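PDB 1I0S: conserved hypothetical protein from Archaeoglobus fulgidus, which catalyses the reduction of ferric iron held in siderophores and other chelators, with NAD(P)H as electron donor and FMN or FAD as cofactor. Local coordinates for residues 112-117 against 133-138. Residues are numbered along the deposited sequence; the frame is centred on the assembly and turned at random.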
# COMPACT_ATOMS: atom_id res chain seq x y z
N VAL B 112 3.98 16.00 -1.26
CA VAL B 112 3.53 16.04 0.13
C VAL B 112 2.01 16.01 0.15
O VAL B 112 1.35 16.52 -0.77
CB VAL B 112 4.03 17.30 0.90
CG1 VAL B 112 5.52 17.18 1.17
CG2 VAL B 112 3.72 18.58 0.12
N ILE B 113 1.46 15.37 1.17
CA ILE B 113 0.02 15.25 1.33
C ILE B 113 -0.31 15.63 2.77
O ILE B 113 0.38 15.23 3.69
CB ILE B 113 -0.45 13.78 1.11
CG1 ILE B 113 -0.09 13.35 -0.32
CG2 ILE B 113 -1.95 13.66 1.37
CD1 ILE B 113 -0.13 11.82 -0.57
N GLU B 114 -1.39 16.39 2.94
CA GLU B 114 -1.81 16.80 4.27
C GLU B 114 -3.20 16.22 4.48
O GLU B 114 -4.05 16.33 3.60
CB GLU B 114 -1.83 18.33 4.32
CG GLU B 114 -2.39 18.90 5.57
CD GLU B 114 -2.25 20.43 5.60
OE1 GLU B 114 -2.24 21.04 4.51
OE2 GLU B 114 -2.16 20.98 6.70
N ALA B 115 -3.44 15.61 5.64
CA ALA B 115 -4.76 15.02 5.90
C ALA B 115 -5.31 15.19 7.31
O ALA B 115 -4.56 15.35 8.28
CB ALA B 115 -4.73 13.53 5.55
N LYS B 116 -6.64 15.17 7.43
CA LYS B 116 -7.28 15.27 8.74
C LYS B 116 -7.85 13.88 8.99
O LYS B 116 -8.47 13.29 8.11
CB LYS B 116 -8.41 16.33 8.75
CG LYS B 116 -9.58 16.07 7.82
CD LYS B 116 -10.64 17.17 7.96
CE LYS B 116 -11.75 17.02 6.90
NZ LYS B 116 -12.74 18.15 7.02
N VAL B 117 -7.61 13.35 10.18
CA VAL B 117 -8.09 12.01 10.51
C VAL B 117 -9.60 12.03 10.69
O VAL B 117 -10.15 12.83 11.46
CB VAL B 117 -7.42 11.48 11.80
CG1 VAL B 117 -8.00 10.10 12.15
CG2 VAL B 117 -5.91 11.39 11.59
N ALA B 133 -7.74 13.72 2.68
CA ALA B 133 -6.72 14.65 2.19
C ALA B 133 -7.31 16.06 2.08
O ALA B 133 -8.40 16.23 1.52
CB ALA B 133 -6.20 14.20 0.82
N VAL B 134 -6.61 17.04 2.62
CA VAL B 134 -7.07 18.43 2.55
C VAL B 134 -6.19 19.25 1.59
O VAL B 134 -6.63 20.27 1.06
CB VAL B 134 -7.10 19.09 3.95
CG1 VAL B 134 -8.19 18.44 4.79
CG2 VAL B 134 -5.75 18.96 4.63
N ASP B 135 -4.96 18.80 1.37
CA ASP B 135 -4.05 19.42 0.41
C ASP B 135 -3.06 18.37 -0.07
O ASP B 135 -2.87 17.34 0.59
CB ASP B 135 -3.27 20.60 1.01
CG ASP B 135 -2.78 21.58 -0.06
OD1 ASP B 135 -2.10 22.57 0.30
OD2 ASP B 135 -3.09 21.38 -1.26
N ALA B 136 -2.45 18.62 -1.22
CA ALA B 136 -1.47 17.72 -1.79
C ALA B 136 -0.77 18.52 -2.86
O ALA B 136 -1.40 19.34 -3.53
CB ALA B 136 -2.15 16.48 -2.39
N GLU B 137 0.53 18.28 -3.02
CA GLU B 137 1.33 19.01 -3.98
C GLU B 137 2.49 18.18 -4.52
O GLU B 137 3.13 17.44 -3.77
CB GLU B 137 1.84 20.29 -3.29
CG GLU B 137 3.04 20.98 -3.91
CD GLU B 137 3.36 22.27 -3.17
OE1 GLU B 137 3.04 22.34 -1.96
OE2 GLU B 137 3.93 23.19 -3.79
N VAL B 138 2.74 18.28 -5.82
CA VAL B 138 3.87 17.59 -6.43
C VAL B 138 4.99 18.63 -6.35
O VAL B 138 4.81 19.77 -6.75
CB VAL B 138 3.57 17.21 -7.89
CG1 VAL B 138 4.82 16.63 -8.54
CG2 VAL B 138 2.45 16.17 -7.92
O HOH W 1 -0.59 22.37 2.54
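Val-112 and Glu-137 form an antiparallel hydrogen-bonded pair, each backbone N-H bonded to the other's O, N to O 3.0 Å both ways. Next along, Ile-113 faces Ala-136 as a non-hydrogen-bonded pair; the N-to-C directions of the two segments lie at 167°, nearly antiparallel. Between Glu-114 and Ala-115 the register slips by one, so that Ala-115 faces Ala-133 as the next non-hydrogen-bonded pair: Val-134 and Asp-135 both face Glu-114 in a classic beta bulge. Glu-114 O takes a firm bond from Val-134 N (2.8 Å) and a weak one from Asp-135 N (3.4 Å), while Glu-114 N reaches Asp-135 O from above its carbonyl plane (2.9 Å). The hairpin of strands 109-122 and 126-138 supplies two neighbouring strands of the closed antiparallel barrel of this flavin reductase-like domain; strand 61-67 flanks 112-117 on its other edge.

Ile-113, Ala-115, Ala-133 and Ala-136 share one face, where Phe-6 of the second subunit packs on Ile-113, and Met-1 of that subunit on Ala-133 and Ala-136. On the other, Glu-114 extends with CG anti to its N (chi1 174°), laying CG against Val-134 CG2 at 3.5 Å. The carboxylates of Glu-114 and Asp-135 lie nearly coplanar, OE1 and OD1 bridged by one water that donates to both and probably eases their like charges. Thr-100 OG1 is hydrogen-bonded to Glu-114 OE2. Were Glu-114 cut back to an alanine, the water would probably keep Asp-135 OD1 but lose its second acceptor, and Thr-100 OG1 this carboxylate partner. Ala-136 N meets Asp-135 OD2 at 2.8 Å from above the carboxylate plane, a bent bond; Glu-137 OE1 salt-bridges Lys-96.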